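PHD finger protein 14 (Danio rerio, PDB 7D86) reads histone tails through its PHD and pre-PHD zinc fingers, binding preferentially unmodified histone H3, and represses PDGFRA expression. Local coordinates at residues A140-C145 / F156-C161; A99-G104 / V144-D149. One frame throughout, in Å; residues are numbered along the deposited sequence.

How the contacts relate
Contact 1 and contact 2 both reach one short two-stranded sheet, their centres about 9 Å apart, and share Val144 and Cys145. Contact 1 (140-145 with 156-161) works within the second PHD finger, where His158 and Cys161 bind one zinc ion; contact 2 (99-104 with 144-149) joins that finger to the C2HC pre-PHD finger, and its Cys148 binds the other zinc of the second PHD finger. A probable backbone hydrogen bond, Ile146 N to Phe157 O at 2.8 Å, ties the strands together. Val159 completes the link: its CG2 lies 3.7 Å from Tyr101 CB and likewise 3.7 Å from Ile146 CG2.

Contact 1: A140-C145 / F156-C161. With ZN (zinc ion), chain D.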
ATOM      1  N   ALA A 140      16.130   0.285  -6.415  1.00 30.12           N
ATOM      2  CA  ALA A 140      15.965   1.564  -5.728  1.00 33.74           C
ATOM      3  C   ALA A 140      15.455   2.658  -6.657  1.00 36.06           C
ATOM      4  O   ALA A 140      14.805   3.606  -6.197  1.00 35.46           O
ATOM      5  CB  ALA A 140      17.286   1.998  -5.093  1.00 33.22           C
ATOM      6  N   ARG A 141      15.732   2.555  -7.958  1.00 37.16           N
ATOM      7  CA  ARG A 141      15.320   3.579  -8.913  1.00 40.57           C
ATOM      8  C   ARG A 141      14.184   3.109  -9.813  1.00 41.32           C
ATOM      9  O   ARG A 141      14.055   3.568 -10.946  1.00 48.99           O
ATOM     10  CB  ARG A 141      16.503   4.044  -9.760  1.00 48.92           C
ATOM     11  CG  ARG A 141      17.339   5.122  -9.101  1.00 57.90           C
ATOM     12  CD  ARG A 141      18.483   5.561  -9.999  1.00 68.04           C
ATOM     13  NE  ARG A 141      19.267   6.636  -9.398  1.00 76.92           N
ATOM     14  CZ  ARG A 141      20.241   6.448  -8.512  1.00 83.86           C
ATOM     15  NH1 ARG A 141      20.902   7.488  -8.019  1.00 87.96           N
ATOM     16  NH2 ARG A 141      20.554   5.221  -8.115  1.00 83.25           N
ATOM     17  N   THR A 142      13.354   2.198  -9.331  1.00 46.26           N
ATOM     18  CA  THR A 142      12.195   1.759 -10.089  1.00 50.01           C
ATOM     19  C   THR A 142      10.937   2.399  -9.523  1.00 43.02           C
ATOM     20  O   THR A 142      10.896   2.829  -8.371  1.00 45.79           O
ATOM     21  CB  THR A 142      12.046   0.233 -10.055  1.00 52.53           C
ATOM     22  OG1 THR A 142      11.722  -0.176  -8.723  1.00 57.71           O
ATOM     23  CG2 THR A 142      13.330  -0.460 -10.511  1.00 45.44           C
ATOM     24  N   GLY A 143       9.900   2.434 -10.349  1.00 39.52           N
ATOM     25  CA  GLY A 143       8.617   2.877  -9.873  1.00 33.95           C
ATOM     26  C   GLY A 143       8.659   4.322  -9.421  1.00 34.27           C
ATOM     27  O   GLY A 143       9.459   5.136  -9.893  1.00 30.17           O
ATOM     28  N   VAL A 144       7.783   4.635  -8.476  1.00 28.39           N
ATOM     29  CA  VAL A 144       7.555   6.001  -8.033  1.00 28.17           C
ATOM     30  C   VAL A 144       7.757   6.050  -6.526  1.00 28.33           C
ATOM     31  O   VAL A 144       7.210   5.219  -5.793  1.00 35.85           O
ATOM     32  CB  VAL A 144       6.147   6.492  -8.424  1.00 30.14           C
ATOM     33  CG1 VAL A 144       5.877   7.881  -7.849  1.00 33.01           C
ATOM     34  CG2 VAL A 144       6.004   6.533  -9.937  1.00 31.30           C
ATOM     35  N   CYS A 145       8.567   6.999  -6.069  1.00 29.07           N
ATOM     36  CA  CYS A 145       8.771   7.203  -4.643  1.00 28.93           C
ATOM     37  C   CYS A 145       7.832   8.278  -4.124  1.00 27.11           C
ATOM     38  O   CYS A 145       7.427   9.182  -4.861  1.00 28.67           O
ATOM     39  CB  CYS A 145      10.214   7.613  -4.347  1.00 30.35           C
ATOM     40  SG  CYS A 145      11.429   6.303  -4.512  1.00 35.10           S
ATOM     41  N   PHE A 156      13.037  10.106   0.383  1.00 30.82           N
ATOM     42  CA  PHE A 156      12.211   9.419  -0.605  1.00 29.99           C
ATOM     43  C   PHE A 156      12.248   7.907  -0.416  1.00 29.36           C
ATOM     44  O   PHE A 156      13.293   7.330  -0.093  1.00 27.94           O
ATOM     45  CB  PHE A 156      12.658   9.766  -2.024  1.00 30.89           C
ATOM     46  CG  PHE A 156      12.547  11.222  -2.341  1.00 37.24           C
ATOM     47  CD1 PHE A 156      11.305  11.819  -2.492  1.00 44.34           C
ATOM     48  CD2 PHE A 156      13.679  12.003  -2.470  1.00 40.42           C
ATOM     49  CE1 PHE A 156      11.197  13.181  -2.770  1.00 45.35           C
ATOM     50  CE2 PHE A 156      13.574  13.356  -2.750  1.00 45.01           C
ATOM     51  CZ  PHE A 156      12.330  13.943  -2.897  1.00 43.34           C
ATOM     52  N   PHE A 157      11.105   7.268  -0.657  1.00 29.40           N
ATOM     53  CA  PHE A 157      11.004   5.821  -0.540  1.00 24.87           C
ATOM     54  C   PHE A 157       9.771   5.329  -1.283  1.00 23.41           C
ATOM     55  O   PHE A 157       8.792   6.058  -1.446  1.00 23.67           O
ATOM     56  CB  PHE A 157      10.943   5.371   0.929  1.00 25.93           C
ATOM     57  CG  PHE A 157      10.345   6.395   1.859  1.00 28.05           C
ATOM     58  CD1 PHE A 157       8.995   6.696   1.808  1.00 28.16           C
ATOM     59  CD2 PHE A 157      11.139   7.039   2.800  1.00 31.28           C
ATOM     60  CE1 PHE A 157       8.444   7.649   2.670  1.00 34.11           C
ATOM     61  CE2 PHE A 157      10.592   7.983   3.666  1.00 29.06           C
ATOM     62  CZ  PHE A 157       9.243   8.281   3.599  1.00 30.31           C
ATOM     63  N   HIS A 158       9.829   4.075  -1.732  1.00 25.60           N
ATOM     64  CA  HIS A 158       8.634   3.440  -2.269  1.00 22.50           C
ATOM     65  C   HIS A 158       7.588   3.323  -1.174  1.00 24.89           C
ATOM     66  O   HIS A 158       7.914   3.201   0.010  1.00 26.87           O
ATOM     67  CB  HIS A 158       8.950   2.036  -2.801  1.00 25.21           C
ATOM     68  CG  HIS A 158       9.894   2.022  -3.956  1.00 27.49           C
ATOM     69  ND1 HIS A 158      11.150   1.458  -3.884  1.00 30.23           N
ATOM     70  CD2 HIS A 158       9.761   2.497  -5.217  1.00 27.08           C
ATOM     71  CE1 HIS A 158      11.751   1.588  -5.052  1.00 26.74           C
ATOM     72  NE2 HIS A 158      10.931   2.215  -5.878  1.00 31.26           N
ATOM     73  N   VAL A 159       6.315   3.321  -1.579  1.00 23.84           N
ATOM     74  CA  VAL A 159       5.230   3.214  -0.608  1.00 23.96           C
ATOM     75  C   VAL A 159       5.336   1.913   0.175  1.00 25.96           C
ATOM     76  O   VAL A 159       5.151   1.890   1.395  1.00 26.75           O
ATOM     77  CB  VAL A 159       3.863   3.336  -1.303  1.00 26.57           C
ATOM     78  CG1 VAL A 159       2.740   3.128  -0.287  1.00 24.53           C
ATOM     79  CG2 VAL A 159       3.745   4.692  -1.992  1.00 24.16           C
ATOM     80  N   THR A 160       5.629   0.805  -0.514  1.00 26.32           N
ATOM     81  CA  THR A 160       5.687  -0.486   0.165  1.00 28.60           C
ATOM     82  C   THR A 160       6.952  -0.641   0.998  1.00 28.62           C
ATOM     83  O   THR A 160       6.943  -1.362   2.004  1.00 28.25           O
ATOM     84  CB  THR A 160       5.576  -1.625  -0.850  1.00 29.11           C
ATOM     85  OG1 THR A 160       6.479  -1.393  -1.939  1.00 29.34           O
ATOM     86  CG2 THR A 160       4.150  -1.706  -1.390  1.00 31.51           C
ATOM     87  N   CYS A 161       8.042   0.016   0.597  1.00 26.81           N
ATOM     88  CA  CYS A 161       9.237   0.030   1.429  1.00 29.69           C
ATOM     89  C   CYS A 161       8.983   0.801   2.718  1.00 30.75           C
ATOM     90  O   CYS A 161       9.378   0.361   3.804  1.00 30.40           O
ATOM     91  CB  CYS A 161      10.414   0.624   0.649  1.00 31.18           C
ATOM     92  SG  CYS A 161      11.025  -0.427  -0.727  1.00 32.14           S
TER
HETATM   93 ZN    ZN D 503      12.263   0.810  -2.240  1.00 34.37          ZN
HETATM   94  O   HOH W   1       5.654   3.138  -4.286  1.00 31.46           O
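With CG opposite the carbonyl carbon (chi1 -64°), the His158 imidazole reaches across to the loop 140-145, and its two nitrogens serve different partners. NE2 donates to Thr142 O at 2.6 Å, a fairly straight bond (160° at the hydrogen) whose acceptor lies almost in the ring plane. ND1 binds the zinc ion at 2.1 Å, so metal and carbonyl together fix the ring's rotation; as the second-shell partner, the carbonyl would probably make the imidazole a stronger donor to the metal. Cys145 SG sits over one ring face, 4.4 Å from the centroid and offset toward the rim. Cys161 SG is a second zinc ligand, and Cys131 and Cys134 complete this site of three cysteines and one histidine in the second PHD finger. Farther from the ring, Cys145 CB packs on Phe156 CB at 4.0 Å. A water donates to Val144 O and accepts from Val159 N, bridging the loop to the start of the helix. The loop thus runs over the junction where strand 156-158 gives way to helix 159-164, with His158 at the N-cap position; strand 145-147 pairs alongside, and Val159 turns onto helix 96-101.

Contact 2: A99-G104 / V144-D149; sequences ALYVPG and VCISCD. With ZN (zinc ion), chain B.
The interface between the C2HC pre-PHD finger and the second PHD finger is closed here by apolar packing, with no hydrogen bond between the two segments. Ile146 from the PHD strand is the central residue, and its two branches meet different parts of the chain leaving helix 96-101. CG2 rests 3.4 Å from the backbone Tyr101 O and also touches Val102 CA, while Pro103 CD, in the loop after the helix, lies 4.2 Å from it. The other branch, with CG1 set between the backbone N and the carbonyl carbon (chi1 61°), carries CD1 to Tyr101 CB at 4.1 Å. Val102 adds a second point of contact: its CG1, turned opposite the backbone N as in Val144, meets Val144 CG1 at 3.8 Å, the two side chains crossing at a slant. The Tyr101 ring leads away from the strand, stacks edge-to-face with Phe181 and hydrogen-bonds through OH to Ser169 O. Just past the strand, Cys148 SG binds a zinc ion at 2.3 Å together with Cys153, Cys185 and His188. The contact packs the C-terminal end of helix 96-101 and the residues after it against strand 145-147; Val159 of helix 159-164 also touches Val102, strand 156-158 brings Phe157 to Ile146, and Ala183 of strand 181-183 packs on Ile146 as well.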
ATOM      1  N   ALA A  99      -1.488   2.999  -4.485  1.00 30.68           N
ATOM      2  CA  ALA A  99      -2.488   3.915  -5.018  1.00 31.17           C
ATOM      3  C   ALA A  99      -2.931   4.932  -3.975  1.00 32.38           C
ATOM      4  O   ALA A  99      -3.282   6.062  -4.327  1.00 30.92           O
ATOM      5  CB  ALA A  99      -3.692   3.133  -5.550  1.00 31.75           C
ATOM      6  N   LEU A 100      -2.902   4.566  -2.692  1.00 30.36           N
ATOM      7  CA  LEU A 100      -3.341   5.497  -1.653  1.00 29.42           C
ATOM      8  C   LEU A 100      -2.328   6.600  -1.399  1.00 33.35           C
ATOM      9  O   LEU A 100      -2.701   7.682  -0.929  1.00 35.00           O
ATOM     10  CB  LEU A 100      -3.605   4.751  -0.346  1.00 32.64           C
ATOM     11  CG  LEU A 100      -4.676   3.665  -0.457  1.00 39.40           C
ATOM     12  CD1 LEU A 100      -4.819   2.909   0.857  1.00 37.70           C
ATOM     13  CD2 LEU A 100      -5.995   4.305  -0.878  1.00 40.72           C
ATOM     14  N   TYR A 101      -1.050   6.353  -1.674  1.00 30.91           N
ATOM     15  CA  TYR A 101      -0.023   7.280  -1.219  1.00 28.04           C
ATOM     16  C   TYR A 101       0.697   8.015  -2.334  1.00 30.19           C
ATOM     17  O   TYR A 101       1.247   9.086  -2.077  1.00 27.39           O
ATOM     18  CB  TYR A 101       1.009   6.547  -0.343  1.00 26.52           C
ATOM     19  CG  TYR A 101       0.486   6.241   1.033  1.00 26.70           C
ATOM     20  CD1 TYR A 101      -0.265   5.090   1.271  1.00 28.24           C
ATOM     21  CD2 TYR A 101       0.719   7.108   2.100  1.00 27.77           C
ATOM     22  CE1 TYR A 101      -0.763   4.809   2.527  1.00 25.33           C
ATOM     23  CE2 TYR A 101       0.228   6.825   3.368  1.00 29.90           C
ATOM     24  CZ  TYR A 101      -0.513   5.676   3.571  1.00 27.83           C
ATOM     25  OH  TYR A 101      -1.021   5.384   4.811  1.00 30.84           O
ATOM     26  N   VAL A 102       0.720   7.484  -3.553  1.00 28.42           N
ATOM     27  CA  VAL A 102       1.355   8.196  -4.658  1.00 27.22           C
ATOM     28  C   VAL A 102       0.458   9.364  -5.061  1.00 31.07           C
ATOM     29  O   VAL A 102      -0.723   9.165  -5.379  1.00 31.26           O
ATOM     30  CB  VAL A 102       1.647   7.259  -5.844  1.00 28.08           C
ATOM     31  CG1 VAL A 102       2.178   8.062  -7.037  1.00 26.58           C
ATOM     32  CG2 VAL A 102       2.655   6.180  -5.440  1.00 28.38           C
ATOM     33  N   PRO A 103       0.966  10.598  -5.037  1.00 28.79           N
ATOM     34  CA  PRO A 103       0.131  11.748  -5.423  1.00 31.80           C
ATOM     35  C   PRO A 103      -0.403  11.627  -6.845  1.00 29.88           C
ATOM     36  O   PRO A 103       0.242  11.076  -7.736  1.00 32.74           O
ATOM     37  CB  PRO A 103       1.087  12.943  -5.296  1.00 29.91           C
ATOM     38  CG  PRO A 103       2.127  12.511  -4.309  1.00 30.85           C
ATOM     39  CD  PRO A 103       2.269  11.003  -4.483  1.00 28.14           C
ATOM     40  N   GLY A 104      -1.594  12.177  -7.057  1.00 34.64           N
ATOM     41  CA  GLY A 104      -2.187  12.232  -8.375  1.00 33.75           C
ATOM     42  C   GLY A 104      -2.919  10.978  -8.799  1.00 33.70           C
ATOM     43  O   GLY A 104      -3.420  10.922  -9.929  1.00 36.66           O
ATOM     44  N   VAL A 144       7.783   4.635  -8.476  1.00 28.39           N
ATOM     45  CA  VAL A 144       7.555   6.001  -8.033  1.00 28.17           C
ATOM     46  C   VAL A 144       7.757   6.050  -6.526  1.00 28.33           C
ATOM     47  O   VAL A 144       7.210   5.219  -5.793  1.00 35.85           O
ATOM     48  CB  VAL A 144       6.147   6.492  -8.424  1.00 30.14           C
ATOM     49  CG1 VAL A 144       5.877   7.881  -7.849  1.00 33.01           C
ATOM     50  CG2 VAL A 144       6.004   6.533  -9.937  1.00 31.30           C
ATOM     51  N   CYS A 145       8.567   6.999  -6.069  1.00 29.07           N
ATOM     52  CA  CYS A 145       8.771   7.203  -4.643  1.00 28.93           C
ATOM     53  C   CYS A 145       7.832   8.278  -4.124  1.00 27.11           C
ATOM     54  O   CYS A 145       7.427   9.182  -4.861  1.00 28.67           O
ATOM     55  CB  CYS A 145      10.214   7.613  -4.347  1.00 30.35           C
ATOM     56  SG  CYS A 145      11.429   6.303  -4.512  1.00 35.10           S
ATOM     57  N   ILE A 146       7.501   8.175  -2.837  1.00 24.62           N
ATOM     58  CA  ILE A 146       6.865   9.260  -2.099  1.00 26.21           C
ATOM     59  C   ILE A 146       7.915   9.832  -1.165  1.00 28.24           C
ATOM     60  O   ILE A 146       9.004   9.265  -1.018  1.00 29.16           O
ATOM     61  CB  ILE A 146       5.636   8.792  -1.303  1.00 26.08           C
ATOM     62  CG1 ILE A 146       6.068   7.738  -0.276  1.00 25.92           C
ATOM     63  CG2 ILE A 146       4.529   8.308  -2.244  1.00 31.27           C
ATOM     64  CD1 ILE A 146       4.960   7.270   0.621  1.00 26.41           C
ATOM     65  N   SER A 147       7.585  10.927  -0.496  1.00 29.93           N
ATOM     66  CA  SER A 147       8.527  11.561   0.410  1.00 31.48           C
ATOM     67  C   SER A 147       7.932  11.688   1.801  1.00 34.86           C
ATOM     68  O   SER A 147       6.720  11.558   2.001  1.00 31.08           O
ATOM     69  CB  SER A 147       8.943  12.941  -0.078  1.00 43.23           C
ATOM     70  OG  SER A 147       9.731  13.587   0.908  1.00 52.51           O
ATOM     71  N   CYS A 148       8.815  11.965   2.762  1.00 30.90           N
ATOM     72  CA  CYS A 148       8.379  12.221   4.125  1.00 31.46           C
ATOM     73  C   CYS A 148       7.522  13.478   4.157  1.00 32.24           C
ATOM     74  O   CYS A 148       7.783  14.447   3.436  1.00 31.56           O
ATOM     75  CB  CYS A 148       9.593  12.375   5.051  1.00 28.34           C
ATOM     76  SG  CYS A 148       9.223  12.925   6.739  1.00 28.58           S
ATOM     77  N   ASP A 149       6.499  13.470   5.006  1.00 31.48           N
ATOM     78  CA  ASP A 149       5.541  14.567   5.059  1.00 30.40           C
ATOM     79  C   ASP A 149       5.786  15.534   6.212  1.00 32.28           C
ATOM     80  O   ASP A 149       4.982  16.447   6.416  1.00 30.51           O
ATOM     81  CB  ASP A 149       4.120  14.013   5.140  1.00 31.35           C
ATOM     82  CG  ASP A 149       3.635  13.487   3.804  1.00 33.42           C
ATOM     83  OD1 ASP A 149       3.842  14.181   2.786  1.00 36.13           O
ATOM     84  OD2 ASP A 149       3.082  12.373   3.767  1.00 35.23           O
TER
HETATM   85 ZN    ZN B 501      11.445  13.161   7.378  1.00 32.86          ZN